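Local coordinates for putative GTP pyrophosphokinase (Streptococcus mutans, PDB 3L9D), which probably transfers a pyrophosphate group from ATP to GTP, the first step in making ppGpp, at residues A[54-59]-A[72-77]; A[120-125]-A[149-154]; A[180-185]-A[203-208]. All blocks are in the same frame, centred on the assembly; numbering follows the deposited sequence.

From the N terminus the three contacts follow one another in series, none nesting in or crossing another. Contact 1 closes first, bringing strand 73-78, the outermost strand on one side of the mixed sheet, back against helix 42-64. Contact 2 comes next: the chain leaves helix 117-126, passes through strand 132-139 and returns in strand 150-161, which faces that helix. Contact 3 closes last, joining helices 177-193 and 199-221. Contacts 1 and 2 reach the same sheet and meet where Phe55 CE1 lies 3.9 Å from Leu125 CD1, their centres about 13 Å apart. Contact 3 touches neither, its centre lying about 24 Å from that of contact 1 and about 21 Å from that of contact 2.

Contact 1 of 3, residues A[54-59]-A[72-77]; sequences KFRGIR and EFVTGR
A water molecule bridges Arg56 and Val74, accepting one hydrogen bond from Arg56 NE at 3.1 Å and another from the backbone amide Val74 N at 2.8 Å. It lies at the edge of the guanidinium, in its plane. Next to the bridge, Arg56 NH2 reaches Val74 O at 2.8 Å, but the N-H...O angle of 129° makes this a weak bond, and the carbonyl oxygen stands obliquely to the guanidinium. Arg56 thus reaches Val74 N through the water and Val74 O directly but weakly, its side chain running extended from CG to NE (chi2 -174°, chi3 172°). Lower down, its aliphatic part packs on the valine, with Arg56 CG 3.9 Å from Val74 CB. Val74 CG2 also approaches Phe55 CB, at 4.2 Å. Helix 42-64 packs here on the beginning of strand 73-78, an outermost strand of the mixed sheet in this RelA/SpoT-family chain. That strand begins irregularly: Glu72 and Phe73 both face Met111 across the strand pair, a classic beta bulge. Over the bulge lies Arg59, whose CD comes within 3.3 Å of Glu72 O, the oxygen sitting over one guanidinium face. Arg59 NH1 is hydrogen-bonded to Ile71 O, so its polar end is held by the loop leading into the strand. Its charge is not paired closely with Glu72: NH1 and Glu72 OE2 stand 5.4 Å apart.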
loop_
_atom_site.group_PDB
_atom_site.type_symbol
_atom_site.label_atom_id
_atom_site.label_comp_id
_atom_site.label_asym_id
_atom_site.label_seq_id
_atom_site.Cartn_x
_atom_site.Cartn_y
_atom_site.Cartn_z
ATOM N N LYS A 54 -6.200 10.876 7.606
ATOM C CA LYS A 54 -6.891 9.866 8.412
ATOM C C LYS A 54 -5.920 8.775 8.915
ATOM O O LYS A 54 -5.832 8.531 10.119
ATOM C CB LYS A 54 -8.082 9.257 7.658
ATOM C CG LYS A 54 -9.283 10.180 7.436
ATOM C CD LYS A 54 -10.198 9.574 6.371
ATOM C CE LYS A 54 -11.440 10.400 6.089
ATOM N NZ LYS A 54 -12.350 10.419 7.260
ATOM N N PHE A 55 -5.179 8.143 8.004
ATOM C CA PHE A 55 -4.263 7.057 8.377
ATOM C C PHE A 55 -3.090 7.486 9.268
ATOM O O PHE A 55 -2.543 6.661 10.004
ATOM C CB PHE A 55 -3.713 6.319 7.138
ATOM C CG PHE A 55 -4.751 5.557 6.379
ATOM C CD1 PHE A 55 -5.934 5.181 6.991
ATOM C CD2 PHE A 55 -4.549 5.218 5.051
ATOM C CE1 PHE A 55 -6.909 4.488 6.284
ATOM C CE2 PHE A 55 -5.507 4.510 4.339
ATOM C CZ PHE A 55 -6.690 4.148 4.955
ATOM N N ARG A 56 -2.691 8.756 9.189
ATOM C CA ARG A 56 -1.567 9.248 9.982
ATOM C C ARG A 56 -1.982 9.510 11.428
ATOM O O ARG A 56 -1.132 9.645 12.313
ATOM C CB ARG A 56 -0.996 10.513 9.372
ATOM C CG ARG A 56 -0.196 10.296 8.126
ATOM C CD ARG A 56 0.450 11.607 7.667
ATOM N NE ARG A 56 1.369 11.354 6.573
ATOM C CZ ARG A 56 1.345 12.005 5.423
ATOM N NH1 ARG A 56 0.455 12.977 5.243
ATOM N NH2 ARG A 56 2.217 11.690 4.471
ATOM N N GLY A 57 -3.298 9.562 11.646
ATOM C CA GLY A 57 -3.883 9.795 12.952
ATOM C C GLY A 57 -4.029 8.540 13.783
ATOM O O GLY A 57 -4.208 8.611 15.002
ATOM N N ILE A 58 -3.957 7.386 13.129
ATOM C CA ILE A 58 -3.962 6.131 13.847
ATOM C C ILE A 58 -2.693 6.090 14.689
ATOM O O ILE A 58 -2.727 5.742 15.874
ATOM C CB ILE A 58 -3.977 4.941 12.886
ATOM C CG1 ILE A 58 -5.333 4.819 12.206
ATOM C CG2 ILE A 58 -3.646 3.672 13.627
ATOM C CD1 ILE A 58 -5.313 3.862 11.021
ATOM N N ARG A 59 -1.578 6.470 14.071
ATOM C CA ARG A 59 -0.282 6.450 14.738
ATOM C C ARG A 59 -0.219 7.481 15.857
ATOM O O ARG A 59 0.364 7.217 16.904
ATOM C CB ARG A 59 0.857 6.673 13.738
ATOM C CG ARG A 59 2.128 7.244 14.373
ATOM C CD ARG A 59 3.380 7.135 13.471
ATOM N NE ARG A 59 4.598 7.343 14.266
ATOM C CZ ARG A 59 5.344 6.368 14.795
ATOM N NH1 ARG A 59 5.044 5.085 14.598
ATOM N NH2 ARG A 59 6.408 6.679 15.519
ATOM N N GLU A 72 3.990 2.998 11.005
ATOM C CA GLU A 72 5.191 3.788 11.211
ATOM C C GLU A 72 5.090 5.074 10.439
ATOM O O GLU A 72 5.364 6.135 10.981
ATOM C CB GLU A 72 6.449 3.026 10.810
ATOM C CG GLU A 72 7.103 2.363 11.980
ATOM C CD GLU A 72 8.574 2.108 11.733
ATOM O OE1 GLU A 72 8.910 1.384 10.765
ATOM O OE2 GLU A 72 9.399 2.629 12.514
ATOM N N PHE A 73 4.712 4.977 9.168
ATOM C CA PHE A 73 4.379 6.166 8.403
ATOM C C PHE A 73 3.567 5.872 7.159
ATOM O O PHE A 73 3.279 4.732 6.856
ATOM C CB PHE A 73 5.619 6.967 8.054
ATOM C CG PHE A 73 6.557 6.262 7.145
ATOM C CD1 PHE A 73 6.545 6.526 5.775
ATOM C CD2 PHE A 73 7.491 5.356 7.656
ATOM C CE1 PHE A 73 7.447 5.881 4.909
ATOM C CE2 PHE A 73 8.399 4.714 6.808
ATOM C CZ PHE A 73 8.369 4.969 5.427
ATOM N N VAL A 74 3.201 6.918 6.438
ATOM C CA VAL A 74 2.195 6.797 5.409
ATOM C C VAL A 74 2.512 7.680 4.228
ATOM O O VAL A 74 2.690 8.892 4.374
ATOM C CB VAL A 74 0.833 7.219 5.959
ATOM C CG1 VAL A 74 -0.210 7.214 4.861
ATOM C CG2 VAL A 74 0.437 6.322 7.119
ATOM N N THR A 75 2.552 7.062 3.054
ATOM C CA THR A 75 2.774 7.761 1.801
ATOM C C THR A 75 1.595 7.494 0.872
ATOM O O THR A 75 0.726 6.688 1.192
ATOM C CB THR A 75 4.067 7.261 1.150
ATOM O OG1 THR A 75 3.899 5.894 0.736
ATOM C CG2 THR A 75 5.206 7.345 2.150
ATOM N N GLY A 76 1.546 8.166 -0.271
ATOM C CA GLY A 76 0.454 7.931 -1.199
ATOM C C GLY A 76 0.398 8.910 -2.354
ATOM O O GLY A 76 0.751 10.076 -2.217
ATOM N N ARG A 77 -0.063 8.437 -3.505
ATOM C CA ARG A 77 -0.167 9.292 -4.670
ATOM C C ARG A 77 -1.192 8.772 -5.650
ATOM O O ARG A 77 -1.524 7.595 -5.647
ATOM C CB ARG A 77 1.185 9.387 -5.356
ATOM C CG ARG A 77 1.612 8.150 -6.114
ATOM C CD ARG A 77 3.009 8.381 -6.685
ATOM N NE ARG A 77 3.102 9.676 -7.366
ATOM C CZ ARG A 77 3.199 9.840 -8.687
ATOM N NH1 ARG A 77 3.250 8.786 -9.490
ATOM N NH2 ARG A 77 3.262 11.064 -9.207
HETATM O O HOH W 1 3.585 9.433 7.510
#

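Contact 2 of 3, residues A[120-125]-A[149-154]; sequences DVLELL and RSYHVI
Leu122 wedges its two methyls against Tyr151 and Val153, an interlock between helix 117-126 and strand 150-161 of the mixed sheet, consistent with a RelA/SpoT-type, nucleotidyltransferase-like domain. The local axes of helix 120-125 and strand 150-154 run parallel to within 3°, at 11.1 Å closest approach, so the gap is bridged by side chains alone and no hydrogen bond crosses it. Tyr151 and Val153, two residues apart, both direct their CB toward the helix. Leu122 CD2 sits over one face of the Tyr151 ring in a CH-pi contact, 3.6 Å from the ring centroid and 17° off the normal, offset toward the CZ side of the rim. The other methyl, Leu122 CD1, drops into the hollow between ring and valine, 3.9 Å from Tyr151 CE2 and 3.6 Å from Val153 CG2. The phenol hydroxyl is hydrogen-bonded to Glu136 of strand 132-139, which helps fix the ring beneath the leucine, while Ile174 of strand 164-176 also touches Leu122. In return the strand offers its own bump: Val153 CG2, anti to its carbonyl carbon, leans on Leu122 CD1, with Leu125 CD2 a looser flank at 4.5 Å.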
loop_
_atom_site.group_PDB
_atom_site.type_symbol
_atom_site.label_atom_id
_atom_site.label_comp_id
_atom_site.label_asym_id
_atom_site.label_seq_id
_atom_site.Cartn_x
_atom_site.Cartn_y
_atom_site.Cartn_z
ATOM N N ASP A 120 -2.695 -6.119 12.629
ATOM C CA ASP A 120 -3.250 -5.058 13.467
ATOM C C ASP A 120 -3.720 -3.877 12.601
ATOM O O ASP A 120 -4.833 -3.378 12.769
ATOM C CB ASP A 120 -2.261 -4.611 14.546
ATOM C CG ASP A 120 -1.793 -5.763 15.427
ATOM O OD1 ASP A 120 -2.620 -6.653 15.751
ATOM O OD2 ASP A 120 -0.593 -5.774 15.795
ATOM N N VAL A 121 -2.887 -3.444 11.658
ATOM C CA VAL A 121 -3.333 -2.436 10.711
ATOM C C VAL A 121 -4.606 -2.895 10.010
ATOM O O VAL A 121 -5.481 -2.083 9.694
ATOM C CB VAL A 121 -2.280 -2.140 9.648
ATOM C CG1 VAL A 121 -2.925 -1.366 8.478
ATOM C CG2 VAL A 121 -1.097 -1.395 10.273
ATOM N N LEU A 122 -4.714 -4.204 9.781
ATOM C CA LEU A 122 -5.854 -4.773 9.046
ATOM C C LEU A 122 -7.128 -4.686 9.875
ATOM O O LEU A 122 -8.140 -4.199 9.397
ATOM C CB LEU A 122 -5.560 -6.219 8.642
ATOM C CG LEU A 122 -5.467 -6.621 7.163
ATOM C CD1 LEU A 122 -5.351 -5.428 6.195
ATOM C CD2 LEU A 122 -4.381 -7.692 6.925
ATOM N N GLU A 123 -7.067 -5.136 11.126
ATOM C CA GLU A 123 -8.213 -5.037 12.039
ATOM C C GLU A 123 -8.772 -3.618 12.125
ATOM O O GLU A 123 -9.996 -3.422 12.177
ATOM C CB GLU A 123 -7.858 -5.528 13.450
ATOM C CG GLU A 123 -7.372 -6.965 13.521
ATOM N N LEU A 124 -7.875 -2.637 12.145
ATOM C CA LEU A 124 -8.271 -1.241 12.214
ATOM C C LEU A 124 -9.006 -0.831 10.948
ATOM O O LEU A 124 -10.053 -0.187 11.008
ATOM C CB LEU A 124 -7.045 -0.344 12.418
ATOM C CG LEU A 124 -6.344 -0.467 13.771
ATOM C CD1 LEU A 124 -4.852 -0.270 13.646
ATOM C CD2 LEU A 124 -6.952 0.511 14.752
ATOM N N LEU A 125 -8.444 -1.199 9.802
ATOM C CA LEU A 125 -9.008 -0.817 8.512
ATOM C C LEU A 125 -10.420 -1.379 8.306
ATOM O O LEU A 125 -11.323 -0.675 7.818
ATOM C CB LEU A 125 -8.086 -1.286 7.387
ATOM C CG LEU A 125 -7.207 -0.274 6.658
ATOM C CD1 LEU A 125 -6.747 0.824 7.578
ATOM C CD2 LEU A 125 -6.032 -0.993 5.990
ATOM N N ARG A 149 6.603 -9.207 -1.391
ATOM C CA ARG A 149 5.947 -9.392 -0.111
ATOM C C ARG A 149 5.170 -8.122 0.193
ATOM O O ARG A 149 5.753 -7.050 0.313
ATOM C CB ARG A 149 6.967 -9.610 0.990
ATOM C CG ARG A 149 7.532 -10.985 1.080
ATOM C CD ARG A 149 7.235 -11.568 2.447
ATOM N NE ARG A 149 8.143 -11.104 3.501
ATOM C CZ ARG A 149 8.004 -11.412 4.796
ATOM N NH1 ARG A 149 6.985 -12.177 5.198
ATOM N NH2 ARG A 149 8.884 -10.958 5.695
ATOM N N SER A 150 3.857 -8.242 0.315
ATOM C CA SER A 150 3.030 -7.079 0.551
ATOM C C SER A 150 1.608 -7.531 0.836
ATOM O O SER A 150 1.263 -8.676 0.605
ATOM C CB SER A 150 3.076 -6.157 -0.667
ATOM O OG SER A 150 2.385 -4.954 -0.410
ATOM N N TYR A 151 0.781 -6.633 1.349
ATOM C CA TYR A 151 -0.625 -6.945 1.552
ATOM C C TYR A 151 -1.491 -5.864 0.901
ATOM O O TYR A 151 -1.334 -4.681 1.204
ATOM C CB TYR A 151 -0.932 -7.061 3.051
ATOM C CG TYR A 151 -2.195 -7.823 3.344
ATOM C CD1 TYR A 151 -2.142 -9.101 3.869
ATOM C CD2 TYR A 151 -3.445 -7.266 3.089
ATOM C CE1 TYR A 151 -3.287 -9.807 4.146
ATOM C CE2 TYR A 151 -4.616 -7.978 3.355
ATOM C CZ TYR A 151 -4.524 -9.248 3.880
ATOM O OH TYR A 151 -5.663 -9.978 4.142
ATOM N N HIS A 152 -2.403 -6.255 0.017
ATOM C CA HIS A 152 -3.197 -5.275 -0.717
ATOM C C HIS A 152 -4.632 -5.222 -0.256
ATOM O O HIS A 152 -5.295 -6.236 -0.214
ATOM C CB HIS A 152 -3.178 -5.573 -2.210
ATOM C CG HIS A 152 -1.804 -5.624 -2.802
ATOM N ND1 HIS A 152 -1.579 -5.614 -4.159
ATOM C CD2 HIS A 152 -0.585 -5.678 -2.219
ATOM C CE1 HIS A 152 -0.280 -5.671 -4.388
ATOM N NE2 HIS A 152 0.344 -5.712 -3.228
ATOM N N VAL A 153 -5.109 -4.020 0.063
ATOM C CA VAL A 153 -6.502 -3.803 0.445
ATOM C C VAL A 153 -7.139 -2.787 -0.490
ATOM O O VAL A 153 -6.562 -1.746 -0.752
ATOM C CB VAL A 153 -6.614 -3.261 1.881
ATOM C CG1 VAL A 153 -8.064 -3.079 2.243
ATOM C CG2 VAL A 153 -5.916 -4.196 2.865
ATOM N N ILE A 154 -8.320 -3.099 -1.008
ATOM C CA ILE A 154 -9.041 -2.148 -1.817
ATOM C C ILE A 154 -10.214 -1.631 -0.997
ATOM O O ILE A 154 -10.930 -2.405 -0.349
ATOM C CB ILE A 154 -9.518 -2.760 -3.151
ATOM C CG1 ILE A 154 -8.324 -3.317 -3.948
ATOM C CG2 ILE A 154 -10.291 -1.728 -3.976
ATOM C CD1 ILE A 154 -7.188 -2.320 -4.190
#

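Contact 3 of 3, residues A[180-185]-A[203-208]; sequences NFWATI and RRLELT
Two successive helices of the chain, 177-193 and 199-221, pack together here, and between 180-185 and 203-208 the hydrogen bond that crosses runs from the indole of Trp182 to the backbone of Leu205. Helix 177-193 follows directly after strand 164-176 of the mixed sheet, so the contact ties the long helix 199-221 to the helix that directly follows that strand. The two segments bury 211 Å² between them, with Trp182 the largest contributor. Its NE1 donates to Leu205 O at 2.8 Å with an N-H...O angle of 149°. The donor approaches in the carbonyl plane, on a lone pair, at a C=O...N angle of 141°, and the oxygen lies close to the plane of the indole. The bond is thus made at the ring edge and in its plane, but it is bent, not straight along N-H. A first torsion placing CG anti to the backbone N (chi1 -167°) sends the ring toward the neighbouring helix. Around Leu205 the helix is regular: Leu207 N bonds to Arg203 O at 2.8 Å and Thr208 N to Arg204 O at 2.9 Å. In such a helix the carbonyl of Leu205 would probably also accept an amide from the next turn, and the indole would then be a second donor. Thr208 lies by the pyrrole edge of the same indole, but its methyl is modelled too close for its exact position to be trusted. Tyr148, from a loop, touches Trp182, and Phe197, from the link between the helices, touches Leu205. Alongside the hydrogen bond, Trp182 CZ2 packs against Leu205 CB at 4.3 Å.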
loop_
_atom_site.group_PDB
_atom_site.type_symbol
_atom_site.label_atom_id
_atom_site.label_comp_id
_atom_site.label_asym_id
_atom_site.label_seq_id
_atom_site.Cartn_x
_atom_site.Cartn_y
_atom_site.Cartn_z
ATOM N N ASN A 180 9.113 -2.701 1.392
ATOM C CA ASN A 180 8.992 -1.538 0.544
ATOM C C ASN A 180 10.277 -1.226 -0.212
ATOM O O ASN A 180 10.226 -0.895 -1.389
ATOM C CB ASN A 180 8.553 -0.326 1.340
ATOM C CG ASN A 180 8.296 0.857 0.451
ATOM O OD1 ASN A 180 7.509 0.769 -0.504
ATOM N ND2 ASN A 180 8.974 1.970 0.731
ATOM N N PHE A 181 11.420 -1.345 0.466
ATOM C CA PHE A 181 12.741 -1.227 -0.176
ATOM C C PHE A 181 12.882 -2.112 -1.426
ATOM O O PHE A 181 13.171 -1.618 -2.504
ATOM C CB PHE A 181 13.845 -1.538 0.836
ATOM C CG PHE A 181 15.238 -1.437 0.278
ATOM C CD1 PHE A 181 15.774 -0.210 -0.062
ATOM C CD2 PHE A 181 16.018 -2.570 0.126
ATOM C CE1 PHE A 181 17.053 -0.114 -0.571
ATOM C CE2 PHE A 181 17.297 -2.481 -0.377
ATOM C CZ PHE A 181 17.815 -1.250 -0.723
ATOM N N TRP A 182 12.647 -3.416 -1.278
ATOM C CA TRP A 182 12.667 -4.339 -2.414
ATOM C C TRP A 182 11.602 -4.047 -3.489
ATOM O O TRP A 182 11.925 -3.920 -4.672
ATOM C CB TRP A 182 12.510 -5.775 -1.912
ATOM C CG TRP A 182 12.816 -6.833 -2.951
ATOM C CD1 TRP A 182 14.006 -7.474 -3.138
ATOM C CD2 TRP A 182 11.912 -7.377 -3.935
ATOM N NE1 TRP A 182 13.905 -8.376 -4.167
ATOM C CE2 TRP A 182 12.634 -8.340 -4.676
ATOM C CE3 TRP A 182 10.573 -7.148 -4.254
ATOM C CZ2 TRP A 182 12.061 -9.067 -5.718
ATOM C CZ3 TRP A 182 10.003 -7.875 -5.297
ATOM C CH2 TRP A 182 10.751 -8.818 -6.016
ATOM N N ALA A 183 10.335 -3.962 -3.079
ATOM C CA ALA A 183 9.229 -3.784 -4.026
ATOM C C ALA A 183 9.408 -2.527 -4.853
ATOM O O ALA A 183 9.040 -2.469 -6.016
ATOM C CB ALA A 183 7.900 -3.743 -3.298
ATOM N N THR A 184 9.976 -1.511 -4.231
ATOM C CA THR A 184 10.262 -0.277 -4.921
ATOM C C THR A 184 11.332 -0.475 -5.997
ATOM O O THR A 184 11.201 0.039 -7.113
ATOM C CB THR A 184 10.655 0.797 -3.900
ATOM O OG1 THR A 184 9.456 1.373 -3.360
ATOM C CG2 THR A 184 11.491 1.874 -4.540
ATOM N N ILE A 185 12.379 -1.232 -5.668
ATOM C CA ILE A 185 13.448 -1.527 -6.624
ATOM C C ILE A 185 12.997 -2.472 -7.754
ATOM O O ILE A 185 13.228 -2.194 -8.932
ATOM C CB ILE A 185 14.699 -2.105 -5.923
ATOM C CG1 ILE A 185 15.318 -1.052 -5.005
ATOM C CG2 ILE A 185 15.723 -2.558 -6.944
ATOM C CD1 ILE A 185 16.643 -1.437 -4.429
ATOM N N ARG A 203 18.374 -13.201 -10.757
ATOM C CA ARG A 203 18.907 -13.876 -9.571
ATOM C C ARG A 203 19.329 -12.883 -8.483
ATOM O O ARG A 203 19.328 -13.210 -7.296
ATOM C CB ARG A 203 20.071 -14.812 -9.943
ATOM N N ARG A 204 19.683 -11.668 -8.893
ATOM C CA ARG A 204 20.007 -10.601 -7.947
ATOM C C ARG A 204 18.751 -10.170 -7.208
ATOM O O ARG A 204 18.784 -9.900 -6.006
ATOM C CB ARG A 204 20.584 -9.394 -8.684
ATOM C CG ARG A 204 20.889 -8.214 -7.786
ATOM C CD ARG A 204 22.278 -8.357 -7.193
ATOM N NE ARG A 204 23.288 -8.306 -8.243
ATOM C CZ ARG A 204 24.599 -8.390 -8.033
ATOM N NH1 ARG A 204 25.080 -8.541 -6.801
ATOM N NH2 ARG A 204 25.428 -8.336 -9.062
ATOM N N LEU A 205 17.645 -10.100 -7.949
ATOM C CA LEU A 205 16.348 -9.735 -7.388
ATOM C C LEU A 205 15.831 -10.828 -6.472
ATOM O O LEU A 205 15.213 -10.556 -5.444
ATOM C CB LEU A 205 15.331 -9.465 -8.494
ATOM C CG LEU A 205 15.493 -8.118 -9.188
ATOM C CD1 LEU A 205 14.548 -8.031 -10.372
ATOM C CD2 LEU A 205 15.250 -6.992 -8.195
ATOM N N GLU A 206 16.081 -12.076 -6.835
ATOM C CA GLU A 206 15.653 -13.141 -5.956
ATOM C C GLU A 206 16.545 -13.194 -4.722
ATOM O O GLU A 206 16.055 -13.347 -3.604
ATOM C CB GLU A 206 15.613 -14.487 -6.669
ATOM C CG GLU A 206 14.353 -15.268 -6.331
ATOM C CD GLU A 206 14.536 -16.764 -6.447
ATOM O OE1 GLU A 206 15.365 -17.198 -7.280
ATOM O OE2 GLU A 206 13.847 -17.506 -5.704
ATOM N N LEU A 207 17.853 -13.056 -4.922
ATOM C CA LEU A 207 18.793 -13.164 -3.813
ATOM C C LEU A 207 18.487 -12.076 -2.801
ATOM O O LEU A 207 18.343 -12.321 -1.597
ATOM C CB LEU A 207 20.219 -12.984 -4.307
ATOM C CG LEU A 207 21.198 -12.733 -3.168
ATOM C CD1 LEU A 207 21.209 -13.936 -2.209
ATOM C CD2 LEU A 207 22.575 -12.446 -3.733
ATOM N N THR A 208 18.399 -10.865 -3.325
ATOM C CA THR A 208 18.055 -9.689 -2.553
ATOM C C THR A 208 16.722 -9.864 -1.810
ATOM O O THR A 208 16.595 -9.515 -0.627
ATOM C CB THR A 208 17.963 -8.520 -3.492
ATOM O OG1 THR A 208 19.233 -7.855 -3.524
ATOM C CG2 THR A 208 16.911 -7.578 -3.011
#